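PDB 3ZED: Rna-directed RNA polymerase from Infectious pancreatic necrosis virus, which probably copies the viral genome as an RNA-dependent RNA polymerase, adding ribonucleotides to a growing RNA strand, and occurs both free and covalently attached to the genomic RNA. Local coordinates for residues L547-P552 and G621-L626; D538-D543 and E673-Q678; E533-D538 and A565-Q570; R612-R617 and H633-K638. One frame throughout, in Å; residues are numbered along the deposited sequence.

How the contacts relate
All four contacts lie in the thumb domain. Contacts 1, 2 and 3 share one long connection, 534-555, between helix 524-533 and strand 556-560, and tie it to a helix-helix turn, to the start of helix 677-683 and to a strand end respectively; contacts 2 and 3 share Asp538. Contact 4 instead pairs two helices, 604-621 and 625-645, whose joining turn is used by contact 1. Contacts 2 and 4 are buried, contact 1 partly so, and contact 3 is at the surface. The chemistry follows: proline packing in contact 1, an asparagine-held turn in contact 2, an arginine gripping one backbone carbonyl in contact 3, and aromatic packing beside a buried carboxylate in contact 4.

Contact 1. Residues L547-P552 and G621-L626; sequences LPPIRP and GWNNPL
Pro548, Pro549 and Pro552 pack on Asn623 and Pro625 in a proline-rich contact of the thumb domain, between a loop and the turn that joins two helices: 547-552 belongs to the long connection after helix 524-533, whereas residues 621-626 lead from helix 604-621 into helix 625-645. No hydrogen bond crosses the contact. Proline suits it, because its rigid ring presents hydrocarbon and its nitrogen has no hydrogen in need of an acceptor. Pro625 lies in the middle. Its CB is 4.0 Å from CG of Pro548, the rings crossing obliquely, and its CD meets CG of Pro552 at 3.8 Å, the two rings reaching toward each other; the carbonyl O of Pro549 lies 3.4 Å from Pro625 CB. Pro548 CB also rests 3.3 Å from the carbonyl O of Trp622. In Asn623, chi1 of -154° swings the amide beside its own carbonyl carbon and brings OD1 to within 3.4 Å of Pro549 CG, the asparagine side chain crossing that of Pro549 at about a right angle. The type I turn of 621-624 is closed by Asn624 N on Gly621 O (2.8 Å). Asn624 is then the N-cap of helix 625-645, its OD1 accepting from Leu627 N, and Pro625 occupies the first helical turn, where a missing N-H costs nothing. Around this junction the Trp622 ring packs on Tyr540 and Leu541, Pro625 touches Phe140, and Leu626 is buried against helix 125-137.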
loop_
_atom_site.group_PDB
_atom_site.type_symbol
_atom_site.label_atom_id
_atom_site.label_comp_id
_atom_site.label_asym_id
_atom_site.label_seq_id
_atom_site.Cartn_x
_atom_site.Cartn_y
_atom_site.Cartn_z
ATOM N N LEU B 547 -4.611 30.803 -19.056
ATOM C CA LEU B 547 -4.535 30.115 -20.335
ATOM C C LEU B 547 -3.389 29.152 -20.374
ATOM O O LEU B 547 -2.341 29.434 -19.784
ATOM C CB LEU B 547 -4.382 31.142 -21.492
ATOM C CG LEU B 547 -5.595 32.034 -21.769
ATOM C CD1 LEU B 547 -5.204 33.317 -22.446
ATOM C CD2 LEU B 547 -6.698 31.270 -22.490
ATOM N N PRO B 548 -3.538 28.010 -21.092
ATOM C CA PRO B 548 -2.399 27.095 -21.211
ATOM C C PRO B 548 -1.319 27.732 -22.091
ATOM O O PRO B 548 -1.656 28.611 -22.878
ATOM C CB PRO B 548 -3.018 25.862 -21.886
ATOM C CG PRO B 548 -4.149 26.440 -22.731
ATOM C CD PRO B 548 -4.706 27.530 -21.872
ATOM N N PRO B 549 -0.027 27.346 -22.009
ATOM C CA PRO B 549 0.941 27.928 -22.951
ATOM C C PRO B 549 0.646 27.419 -24.372
ATOM O O PRO B 549 0.102 26.320 -24.525
ATOM C CB PRO B 549 2.279 27.394 -22.441
ATOM C CG PRO B 549 1.940 26.076 -21.805
ATOM C CD PRO B 549 0.587 26.288 -21.176
ATOM N N ILE B 550 0.974 28.203 -25.395
ATOM C CA ILE B 550 0.784 27.771 -26.790
ATOM C C ILE B 550 1.767 26.626 -27.039
ATOM O O ILE B 550 1.386 25.583 -27.564
ATOM C CB ILE B 550 0.945 28.960 -27.776
ATOM C CG1 ILE B 550 -0.171 30.004 -27.512
ATOM C CG2 ILE B 550 0.919 28.459 -29.242
ATOM C CD1 ILE B 550 0.125 31.391 -27.843
ATOM N N ARG B 551 3.002 26.797 -26.564
ATOM C CA ARG B 551 4.067 25.797 -26.661
ATOM C C ARG B 551 4.617 25.478 -25.241
ATOM O O ARG B 551 5.423 26.248 -24.700
ATOM C CB ARG B 551 5.181 26.294 -27.613
ATOM C CG ARG B 551 6.152 25.217 -28.080
ATOM C CD ARG B 551 7.256 25.818 -28.929
ATOM N NE ARG B 551 6.751 26.459 -30.149
ATOM C CZ ARG B 551 6.632 25.848 -31.327
ATOM N NH1 ARG B 551 6.968 24.569 -31.458
ATOM N NH2 ARG B 551 6.169 26.513 -32.381
ATOM N N PRO B 552 4.150 24.367 -24.622
ATOM C CA PRO B 552 4.675 23.974 -23.293
ATOM C C PRO B 552 6.193 23.765 -23.288
ATOM O O PRO B 552 6.795 23.384 -24.308
ATOM C CB PRO B 552 3.982 22.623 -23.009
ATOM C CG PRO B 552 2.848 22.560 -23.935
ATOM C CD PRO B 552 3.193 23.370 -25.136
ATOM N N GLY B 621 -3.322 18.775 -16.790
ATOM C CA GLY B 621 -3.974 19.059 -18.069
ATOM C C GLY B 621 -3.913 20.533 -18.385
ATOM O O GLY B 621 -3.879 20.915 -19.565
ATOM N N TRP B 622 -3.811 21.376 -17.317
ATOM C CA TRP B 622 -3.679 22.820 -17.475
ATOM C C TRP B 622 -2.518 23.162 -18.392
ATOM O O TRP B 622 -2.565 24.191 -19.029
ATOM C CB TRP B 622 -3.488 23.532 -16.108
ATOM C CG TRP B 622 -2.254 23.139 -15.345
ATOM C CD1 TRP B 622 -2.161 22.173 -14.393
ATOM C CD2 TRP B 622 -0.937 23.706 -15.469
ATOM N NE1 TRP B 622 -0.869 22.077 -13.936
ATOM C CE2 TRP B 622 -0.099 23.019 -14.565
ATOM C CE3 TRP B 622 -0.386 24.738 -16.248
ATOM C CZ2 TRP B 622 1.264 23.333 -14.411
ATOM C CZ3 TRP B 622 0.961 25.054 -16.093
ATOM C CH2 TRP B 622 1.774 24.345 -15.196
ATOM N N ASN B 623 -1.457 22.319 -18.417
ATOM C CA ASN B 623 -0.250 22.569 -19.189
ATOM C C ASN B 623 -0.300 21.912 -20.575
ATOM O O ASN B 623 0.685 21.987 -21.301
ATOM C CB ASN B 623 1.007 22.129 -18.409
ATOM C CG ASN B 623 2.243 22.883 -18.835
ATOM O OD1 ASN B 623 2.201 24.075 -19.115
ATOM N ND2 ASN B 623 3.356 22.194 -18.973
ATOM N N ASN B 624 -1.429 21.294 -20.953
ATOM C CA ASN B 624 -1.613 20.697 -22.284
ATOM C C ASN B 624 -2.633 21.600 -22.999
ATOM O O ASN B 624 -3.802 21.590 -22.597
ATOM C CB ASN B 624 -2.065 19.246 -22.185
ATOM C CG ASN B 624 -2.170 18.559 -23.516
ATOM O OD1 ASN B 624 -2.883 18.984 -24.428
ATOM N ND2 ASN B 624 -1.503 17.442 -23.640
ATOM N N PRO B 625 -2.238 22.425 -24.008
ATOM C CA PRO B 625 -3.176 23.418 -24.529
ATOM C C PRO B 625 -4.435 22.840 -25.152
ATOM O O PRO B 625 -5.508 23.382 -24.896
ATOM C CB PRO B 625 -2.343 24.251 -25.516
ATOM C CG PRO B 625 -1.159 23.391 -25.838
ATOM C CD PRO B 625 -0.886 22.626 -24.572
ATOM N N LEU B 626 -4.338 21.762 -25.916
ATOM C CA LEU B 626 -5.553 21.179 -26.475
ATOM C C LEU B 626 -6.441 20.595 -25.375
ATOM O O LEU B 626 -7.646 20.845 -25.356
ATOM C CB LEU B 626 -5.242 20.110 -27.530
ATOM C CG LEU B 626 -6.432 19.706 -28.431
ATOM C CD1 LEU B 626 -6.804 20.823 -29.396
ATOM C CD2 LEU B 626 -6.153 18.388 -29.160
#

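Contact 2. Residues D538-D543 and E673-Q678; sequences DGYLAD and EPLTNQ
Asn677 lies alongside the ring of Tyr540, the two side chains sliding past each other in opposite directions with ring and amide planes only 15° apart. The amide thus sits by the edge of the ring, OD1 being 3.7 Å from Tyr540 CD1. CG of Asn677 is turned anti to the backbone N (chi1 -171°), which carries OD1 across to the other segment. There it accepts from Leu541 N at 2.8 Å in a moderately bent bond, while the other end of the amide, ND2, donates to Gln570 OE1. Asparagine suits the place because one short, flat group serves a backbone donor and a side-chain acceptor at once. The N-H it receives belongs to the centre of a type II beta turn, 539-542, closed by Ala542 N on Gly539 O (3.1 Å). Gly539 has backbone angles that would press a CB against the preceding carbonyl O, and its N donates to Asp543 OD1 at 2.9 Å, from above the carboxylate plane; the same oxygen also bonds Ser545 OG. Thr676 is the N-cap of helix 677-683, and Asn677 opens that helix. Tyr540 keeps CG beside its own backbone N, opposite the carbonyl carbon (chi1 -73°), which sends the ring along residues 675-676, just before the helix: CD2 of Leu675 approaches the hydroxyl end obliquely, 3.9 Å from Tyr540 OH. That hydroxyl is hydrogen-bonded to Glu628 and, at 2.6 Å, to a water that donates to Leu675 O. Leu541 sends its CD2 to 4.0 Å from Asn677 OD1 and packs on Leu680 and Val681.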
loop_
_atom_site.group_PDB
_atom_site.type_symbol
_atom_site.label_atom_id
_atom_site.label_comp_id
_atom_site.label_asym_id
_atom_site.label_seq_id
_atom_site.Cartn_x
_atom_site.Cartn_y
_atom_site.Cartn_z
ATOM N N ASP B 538 4.184 32.716 -21.640
ATOM C CA ASP B 538 2.744 32.939 -21.690
ATOM C C ASP B 538 1.942 31.892 -20.917
ATOM O O ASP B 538 2.248 30.699 -20.948
ATOM C CB ASP B 538 2.269 32.945 -23.168
ATOM C CG ASP B 538 2.496 31.639 -23.907
ATOM O OD1 ASP B 538 3.668 31.220 -24.026
ATOM O OD2 ASP B 538 1.499 31.029 -24.351
ATOM N N GLY B 539 0.868 32.354 -20.291
ATOM C CA GLY B 539 -0.069 31.463 -19.633
ATOM C C GLY B 539 0.184 31.151 -18.183
ATOM O O GLY B 539 0.902 31.873 -17.490
ATOM N N TYR B 540 -0.481 30.090 -17.732
ATOM C CA TYR B 540 -0.496 29.569 -16.372
ATOM C C TYR B 540 0.908 29.405 -15.815
ATOM O O TYR B 540 1.779 28.790 -16.464
ATOM C CB TYR B 540 -1.183 28.189 -16.345
ATOM C CG TYR B 540 -2.688 28.139 -16.516
ATOM C CD1 TYR B 540 -3.533 28.848 -15.665
ATOM C CD2 TYR B 540 -3.274 27.240 -17.405
ATOM C CE1 TYR B 540 -4.925 28.710 -15.741
ATOM C CE2 TYR B 540 -4.659 27.085 -17.483
ATOM C CZ TYR B 540 -5.479 27.818 -16.646
ATOM O OH TYR B 540 -6.835 27.670 -16.756
ATOM N N LEU B 541 1.127 29.979 -14.626
ATOM C CA LEU B 541 2.369 29.895 -13.853
ATOM C C LEU B 541 3.562 30.454 -14.634
ATOM O O LEU B 541 4.706 30.135 -14.310
ATOM C CB LEU B 541 2.631 28.417 -13.395
ATOM C CG LEU B 541 1.545 27.791 -12.488
ATOM C CD1 LEU B 541 1.839 26.350 -12.167
ATOM C CD2 LEU B 541 1.373 28.590 -11.174
ATOM N N ALA B 542 3.285 31.299 -15.650
ATOM C CA ALA B 542 4.275 31.906 -16.545
ATOM C C ALA B 542 4.097 33.385 -16.436
ATOM O O ALA B 542 4.713 33.982 -15.562
ATOM C CB ALA B 542 4.078 31.403 -17.985
ATOM N N ASP B 543 3.161 33.973 -17.185
ATOM C CA ASP B 543 2.878 35.384 -16.968
ATOM C C ASP B 543 1.650 35.496 -16.066
ATOM O O ASP B 543 1.281 36.592 -15.711
ATOM C CB ASP B 543 2.745 36.206 -18.269
ATOM C CG ASP B 543 1.548 35.954 -19.180
ATOM O OD1 ASP B 543 0.827 34.945 -18.964
ATOM O OD2 ASP B 543 1.348 36.753 -20.140
ATOM N N GLU B 673 -15.603 27.222 -7.205
ATOM C CA GLU B 673 -15.323 28.271 -8.191
ATOM C C GLU B 673 -14.445 27.675 -9.302
ATOM O O GLU B 673 -13.633 26.787 -9.008
ATOM C CB GLU B 673 -14.675 29.510 -7.548
ATOM C CG GLU B 673 -15.690 30.456 -6.903
ATOM C CD GLU B 673 -16.810 30.973 -7.792
ATOM O OE1 GLU B 673 -16.508 31.645 -8.804
ATOM O OE2 GLU B 673 -17.992 30.707 -7.474
ATOM N N PRO B 674 -14.623 28.079 -10.584
ATOM C CA PRO B 674 -13.797 27.484 -11.655
ATOM C C PRO B 674 -12.306 27.694 -11.433
ATOM O O PRO B 674 -11.891 28.678 -10.807
ATOM C CB PRO B 674 -14.252 28.223 -12.924
ATOM C CG PRO B 674 -15.565 28.823 -12.578
ATOM C CD PRO B 674 -15.543 29.104 -11.116
ATOM N N LEU B 675 -11.507 26.738 -11.914
ATOM C CA LEU B 675 -10.045 26.754 -11.845
ATOM C C LEU B 675 -9.479 28.018 -12.538
ATOM O O LEU B 675 -9.901 28.356 -13.652
ATOM C CB LEU B 675 -9.523 25.483 -12.550
ATOM C CG LEU B 675 -8.063 25.098 -12.376
ATOM C CD1 LEU B 675 -7.897 23.622 -12.608
ATOM C CD2 LEU B 675 -7.154 25.846 -13.353
ATOM N N THR B 676 -8.544 28.700 -11.879
ATOM C CA THR B 676 -7.848 29.884 -12.416
ATOM C C THR B 676 -6.358 29.705 -12.148
ATOM O O THR B 676 -5.965 28.733 -11.487
ATOM C CB THR B 676 -8.366 31.202 -11.794
ATOM O OG1 THR B 676 -8.114 31.202 -10.390
ATOM C CG2 THR B 676 -9.836 31.500 -12.105
ATOM N N ASN B 677 -5.531 30.661 -12.596
ATOM C CA ASN B 677 -4.102 30.601 -12.309
ATOM C C ASN B 677 -3.832 30.608 -10.774
ATOM O O ASN B 677 -2.882 29.972 -10.344
ATOM C CB ASN B 677 -3.353 31.750 -12.990
ATOM C CG ASN B 677 -1.871 31.589 -12.880
ATOM O OD1 ASN B 677 -1.297 30.646 -13.407
ATOM N ND2 ASN B 677 -1.249 32.422 -12.079
ATOM N N GLN B 678 -4.665 31.309 -9.960
ATOM C CA GLN B 678 -4.479 31.351 -8.491
ATOM C C GLN B 678 -4.607 29.949 -7.855
ATOM O O GLN B 678 -3.896 29.658 -6.888
ATOM C CB GLN B 678 -5.444 32.337 -7.811
ATOM C CG GLN B 678 -5.093 32.639 -6.331
ATOM C CD GLN B 678 -3.705 33.218 -6.145
ATOM O OE1 GLN B 678 -3.330 34.244 -6.743
ATOM N NE2 GLN B 678 -2.896 32.562 -5.321
HETATM O O HOH W 1 -8.883 29.041 -15.885
#

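Contact 3. Residues E533-D538 and A565-Q570; sequences ETAPQD and AIYSRQ
Hydrogen bonds from Arg569 to Ala535 dominate this surface contact. The arginine meets the carbonyl O of Ala535 side-on, with NE at 2.8 Å and NH2 at 2.9 Å, and the oxygen lies in the guanidinium plane. It is approached differently by the two donors: NE comes from well above the carbonyl plane, NH2 from close to it. A long chain, extended from CG to NE (chi2 -174°), carries the guanidinium to Ala535 O, where NE and NH2 can share one acceptor. A water adds a second link, donating to Pro536 O (2.8 Å) and accepting from Arg569 N (3.1 Å). Stacking comes from Gln537: bent at chi2 (-87°), its amide stacks on the guanidinium, the planes 15° apart, with NE2 over one face toward the rim. NE2 and NH1 approach to 3.4 Å here, but both are donors, so this is packing. Apolar contact is small: Ala535 CB lies at the edge of the Tyr567 ring, 3.9 Å from CD2, a methyl being enough at such a close approach. Tyr567 sits on the middle strand, 563-568, of a three-stranded antiparallel sheet and makes an edge-to-face contact with Phe574 of strand 573-578, while 533-538 runs past from the end of helix 524-533, Pro536 resting on Pro549.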
loop_
_atom_site.group_PDB
_atom_site.type_symbol
_atom_site.label_atom_id
_atom_site.label_comp_id
_atom_site.label_asym_id
_atom_site.label_seq_id
_atom_site.Cartn_x
_atom_site.Cartn_y
_atom_site.Cartn_z
ATOM N N GLU B 533 15.052 26.689 -19.524
ATOM C CA GLU B 533 15.197 27.594 -20.676
ATOM C C GLU B 533 13.988 27.594 -21.613
ATOM O O GLU B 533 13.681 28.640 -22.164
ATOM C CB GLU B 533 16.478 27.284 -21.460
ATOM C CG GLU B 533 17.704 27.844 -20.749
ATOM C CD GLU B 533 19.086 27.450 -21.236
ATOM O OE1 GLU B 533 19.185 26.657 -22.200
ATOM O OE2 GLU B 533 20.076 27.945 -20.647
ATOM N N THR B 534 13.287 26.457 -21.762
ATOM C CA THR B 534 12.102 26.350 -22.635
ATOM C C THR B 534 10.795 26.707 -21.915
ATOM O O THR B 534 9.746 26.679 -22.574
ATOM C CB THR B 534 11.971 24.954 -23.244
ATOM O OG1 THR B 534 11.862 23.988 -22.189
ATOM C CG2 THR B 534 13.116 24.626 -24.214
ATOM N N ALA B 535 10.839 26.973 -20.571
ATOM C CA ALA B 535 9.676 27.378 -19.772
ATOM C C ALA B 535 8.926 28.505 -20.510
ATOM O O ALA B 535 9.543 29.491 -20.929
ATOM C CB ALA B 535 10.111 27.865 -18.386
ATOM N N PRO B 536 7.618 28.373 -20.736
ATOM C CA PRO B 536 6.924 29.419 -21.508
ATOM C C PRO B 536 6.799 30.723 -20.761
ATOM O O PRO B 536 6.825 30.748 -19.534
ATOM C CB PRO B 536 5.553 28.832 -21.799
ATOM C CG PRO B 536 5.562 27.452 -21.253
ATOM C CD PRO B 536 6.728 27.258 -20.361
ATOM N N GLN B 537 6.678 31.817 -21.523
ATOM C CA GLN B 537 6.479 33.145 -20.973
ATOM C C GLN B 537 4.978 33.448 -20.883
ATOM O O GLN B 537 4.552 34.325 -20.137
ATOM C CB GLN B 537 7.195 34.185 -21.856
ATOM C CG GLN B 537 8.714 34.038 -21.863
ATOM C CD GLN B 537 9.383 34.793 -20.728
ATOM O OE1 GLN B 537 8.740 35.434 -19.890
ATOM N NE2 GLN B 537 10.702 34.736 -20.677
ATOM N N ASP B 538 4.184 32.716 -21.640
ATOM C CA ASP B 538 2.744 32.939 -21.690
ATOM C C ASP B 538 1.942 31.892 -20.917
ATOM O O ASP B 538 2.248 30.699 -20.948
ATOM C CB ASP B 538 2.269 32.945 -23.168
ATOM C CG ASP B 538 2.496 31.639 -23.907
ATOM O OD1 ASP B 538 3.668 31.220 -24.026
ATOM O OD2 ASP B 538 1.499 31.029 -24.351
ATOM N N ALA B 565 8.213 16.965 -13.693
ATOM C CA ALA B 565 8.483 18.319 -13.199
ATOM C C ALA B 565 8.526 19.296 -14.372
ATOM O O ALA B 565 9.144 19.019 -15.405
ATOM C CB ALA B 565 9.798 18.342 -12.442
ATOM N N ILE B 566 7.861 20.427 -14.210
ATOM C CA ILE B 566 7.806 21.480 -15.211
ATOM C C ILE B 566 8.295 22.742 -14.485
ATOM O O ILE B 566 8.009 22.892 -13.303
ATOM C CB ILE B 566 6.338 21.524 -15.763
ATOM C CG1 ILE B 566 6.165 20.669 -17.044
ATOM C CG2 ILE B 566 5.658 22.892 -15.837
ATOM C CD1 ILE B 566 6.857 21.169 -18.334
ATOM N N TYR B 567 9.078 23.595 -15.151
ATOM C CA TYR B 567 9.566 24.823 -14.517
ATOM C C TYR B 567 8.556 25.958 -14.718
ATOM O O TYR B 567 8.082 26.160 -15.833
ATOM C CB TYR B 567 10.943 25.227 -15.064
ATOM C CG TYR B 567 11.564 26.362 -14.291
ATOM C CD1 TYR B 567 12.206 26.133 -13.073
ATOM C CD2 TYR B 567 11.481 27.675 -14.751
ATOM C CE1 TYR B 567 12.777 27.179 -12.349
ATOM C CE2 TYR B 567 12.044 28.732 -14.029
ATOM C CZ TYR B 567 12.669 28.480 -12.815
ATOM O OH TYR B 567 13.226 29.503 -12.082
ATOM N N SER B 568 8.222 26.668 -13.637
ATOM C CA SER B 568 7.312 27.821 -13.590
ATOM C C SER B 568 8.105 29.126 -13.482
ATOM O O SER B 568 8.860 29.303 -12.529
ATOM C CB SER B 568 6.354 27.696 -12.400
ATOM O OG SER B 568 5.694 28.920 -12.110
ATOM N N ARG B 569 7.931 30.038 -14.453
ATOM C CA ARG B 569 8.590 31.359 -14.426
ATOM C C ARG B 569 7.982 32.267 -13.349
ATOM O O ARG B 569 8.703 33.070 -12.751
ATOM C CB ARG B 569 8.484 32.070 -15.792
ATOM C CG ARG B 569 9.463 31.536 -16.807
ATOM C CD ARG B 569 9.458 32.331 -18.114
ATOM N NE ARG B 569 10.166 31.557 -19.138
ATOM C CZ ARG B 569 11.479 31.596 -19.339
ATOM N NH1 ARG B 569 12.241 32.446 -18.652
ATOM N NH2 ARG B 569 12.039 30.797 -20.242
ATOM N N GLN B 570 6.654 32.177 -13.137
ATOM C CA GLN B 570 5.948 33.002 -12.157
ATOM C C GLN B 570 6.390 32.679 -10.736
ATOM O O GLN B 570 6.603 33.586 -9.961
ATOM C CB GLN B 570 4.416 32.809 -12.271
ATOM C CG GLN B 570 3.607 33.755 -11.362
ATOM C CD GLN B 570 2.116 33.594 -11.482
ATOM O OE1 GLN B 570 1.583 32.599 -11.971
ATOM N NE2 GLN B 570 1.400 34.569 -11.023
HETATM O O HOH W 2 6.650 29.294 -17.127
#

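Contact 4. Residues R612-R617 and H633-K638; sequences RYEAIR and HMSLDK
An antiparallel helical hairpin of the thumb domain, helices 604-621 and 625-645, is joined here through Tyr613 and Glu614 on one side and Met634 and Ser635 on the other. The segment axes approach to 8.9 Å with their directions 150° apart. Met634 lays its CB over the centre of the Tyr613 ring, 3.6 Å from the centroid, a CH-pi contact. The bend at chi2 (-85°) brings SD obliquely to 4.6 Å from the same centroid, a Met-aromatic contact that a flexible, polarisable side chain makes readily. CD of Arg612 lies over the opposite face toward the rim, and the hydroxyl of Tyr613 bonds to Asp124. The backbones come closest at Tyr613 and Ser635, where a small side chain fits well. Chi1 of 163° sets Ser635 OG beside its carbonyl carbon, from where it donates to Glu614 OE1 at 2.7 Å from above the carboxylate plane. Arg617 NH1 takes the syn lone pair of the same oxygen, at 2.7 Å, in a salt bridge within the helix. OE2 is held by Arg639 and Leu675 N, so both oxygens of this buried acid are satisfied, probably favouring its charged form. Antiparallel helix pairs like this build largely helical polymerase thumbs.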
loop_
_atom_site.group_PDB
_atom_site.type_symbol
_atom_site.label_atom_id
_atom_site.label_comp_id
_atom_site.label_asym_id
_atom_site.label_seq_id
_atom_site.Cartn_x
_atom_site.Cartn_y
_atom_site.Cartn_z
ATOM N N ARG B 612 -14.548 15.832 -12.459
ATOM C CA ARG B 612 -13.773 15.066 -13.444
ATOM C C ARG B 612 -12.938 15.984 -14.362
ATOM O O ARG B 612 -11.744 15.759 -14.505
ATOM C CB ARG B 612 -14.720 14.187 -14.278
ATOM C CG ARG B 612 -14.080 13.549 -15.508
ATOM C CD ARG B 612 -15.120 13.283 -16.578
ATOM N NE ARG B 612 -15.913 12.100 -16.257
ATOM C CZ ARG B 612 -16.816 11.569 -17.064
ATOM N NH1 ARG B 612 -17.056 12.114 -18.251
ATOM N NH2 ARG B 612 -17.474 10.480 -16.702
ATOM N N TYR B 613 -13.566 17.011 -14.961
ATOM C CA TYR B 613 -12.889 17.946 -15.858
ATOM C C TYR B 613 -11.989 18.934 -15.106
ATOM O O TYR B 613 -10.946 19.276 -15.632
ATOM C CB TYR B 613 -13.900 18.672 -16.748
ATOM C CG TYR B 613 -14.573 17.707 -17.698
ATOM C CD1 TYR B 613 -13.831 16.999 -18.646
ATOM C CD2 TYR B 613 -15.930 17.417 -17.583
ATOM C CE1 TYR B 613 -14.427 16.053 -19.474
ATOM C CE2 TYR B 613 -16.537 16.461 -18.400
ATOM C CZ TYR B 613 -15.779 15.781 -19.344
ATOM O OH TYR B 613 -16.368 14.893 -20.206
ATOM N N GLU B 614 -12.330 19.333 -13.871
ATOM C CA GLU B 614 -11.480 20.221 -13.087
ATOM C C GLU B 614 -10.232 19.491 -12.577
ATOM O O GLU B 614 -9.141 20.057 -12.637
ATOM C CB GLU B 614 -12.252 20.841 -11.901
ATOM C CG GLU B 614 -13.335 21.844 -12.277
ATOM C CD GLU B 614 -12.865 23.130 -12.929
ATOM O OE1 GLU B 614 -12.548 23.114 -14.139
ATOM O OE2 GLU B 614 -12.849 24.169 -12.240
ATOM N N ALA B 615 -10.383 18.232 -12.092
ATOM C CA ALA B 615 -9.275 17.435 -11.559
ATOM C C ALA B 615 -8.268 17.082 -12.643
ATOM O O ALA B 615 -7.073 17.223 -12.396
ATOM C CB ALA B 615 -9.782 16.181 -10.873
ATOM N N ILE B 616 -8.724 16.709 -13.856
ATOM C CA ILE B 616 -7.815 16.399 -14.966
ATOM C C ILE B 616 -6.971 17.680 -15.330
ATOM O O ILE B 616 -5.771 17.569 -15.615
ATOM C CB ILE B 616 -8.507 15.728 -16.191
ATOM C CG1 ILE B 616 -7.495 14.951 -17.050
ATOM C CG2 ILE B 616 -9.317 16.693 -17.054
ATOM C CD1 ILE B 616 -7.051 13.561 -16.486
ATOM N N ARG B 617 -7.578 18.871 -15.218
ATOM C CA ARG B 617 -6.882 20.138 -15.453
ATOM C C ARG B 617 -5.853 20.390 -14.341
ATOM O O ARG B 617 -4.694 20.646 -14.651
ATOM C CB ARG B 617 -7.878 21.301 -15.534
ATOM C CG ARG B 617 -8.799 21.255 -16.746
ATOM C CD ARG B 617 -9.929 22.272 -16.623
ATOM N NE ARG B 617 -9.424 23.629 -16.810
ATOM C CZ ARG B 617 -10.072 24.736 -16.464
ATOM N NH1 ARG B 617 -11.259 24.664 -15.876
ATOM N NH2 ARG B 617 -9.536 25.920 -16.694
ATOM N N HIS B 633 -13.740 24.047 -21.442
ATOM C CA HIS B 633 -15.024 24.148 -22.127
ATOM C C HIS B 633 -16.046 23.191 -21.507
ATOM O O HIS B 633 -17.155 23.602 -21.185
ATOM C CB HIS B 633 -14.870 23.860 -23.627
ATOM C CG HIS B 633 -16.179 23.886 -24.355
ATOM N ND1 HIS B 633 -16.887 22.725 -24.602
ATOM C CD2 HIS B 633 -16.906 24.940 -24.793
ATOM C CE1 HIS B 633 -17.990 23.107 -25.235
ATOM N NE2 HIS B 633 -18.049 24.427 -25.357
ATOM N N MET B 634 -15.653 21.929 -21.307
ATOM C CA MET B 634 -16.487 20.894 -20.703
ATOM C C MET B 634 -16.879 21.266 -19.275
ATOM O O MET B 634 -18.036 21.099 -18.905
ATOM C CB MET B 634 -15.770 19.543 -20.723
ATOM C CG MET B 634 -15.747 18.905 -22.086
ATOM S SD MET B 634 -17.256 17.972 -22.418
ATOM C CE MET B 634 -18.229 19.176 -23.252
ATOM N N SER B 635 -15.919 21.788 -18.492
ATOM C CA SER B 635 -16.120 22.192 -17.104
ATOM C C SER B 635 -17.105 23.372 -16.990
ATOM O O SER B 635 -17.974 23.348 -16.117
ATOM C CB SER B 635 -14.786 22.553 -16.464
ATOM O OG SER B 635 -15.001 23.299 -15.279
ATOM N N LEU B 636 -16.975 24.386 -17.866
ATOM C CA LEU B 636 -17.851 25.560 -17.836
ATOM C C LEU B 636 -19.246 25.219 -18.390
ATOM O O LEU B 636 -20.239 25.689 -17.833
ATOM C CB LEU B 636 -17.224 26.756 -18.578
ATOM C CG LEU B 636 -15.952 27.385 -17.941
ATOM C CD1 LEU B 636 -15.346 28.449 -18.850
ATOM C CD2 LEU B 636 -16.244 28.011 -16.576
ATOM N N ASP B 637 -19.325 24.358 -19.431
ATOM C CA ASP B 637 -20.598 23.913 -20.004
ATOM C C ASP B 637 -21.388 23.081 -18.980
ATOM O O ASP B 637 -22.602 23.252 -18.884
ATOM C CB ASP B 637 -20.385 23.120 -21.303
ATOM C CG ASP B 637 -21.654 22.842 -22.093
ATOM O OD1 ASP B 637 -22.243 23.810 -22.636
ATOM O OD2 ASP B 637 -22.034 21.653 -22.210
ATOM N N LYS B 638 -20.702 22.211 -18.202
ATOM C CA LYS B 638 -21.321 21.395 -17.150
ATOM C C LYS B 638 -21.822 22.286 -16.011
ATOM O O LYS B 638 -22.873 22.001 -15.437
ATOM C CB LYS B 638 -20.350 20.332 -16.592
ATOM C CG LYS B 638 -19.942 19.203 -17.553
ATOM C CD LYS B 638 -21.011 18.154 -17.800
ATOM C CE LYS B 638 -20.641 17.319 -18.997
ATOM N NZ LYS B 638 -21.841 16.879 -19.751
#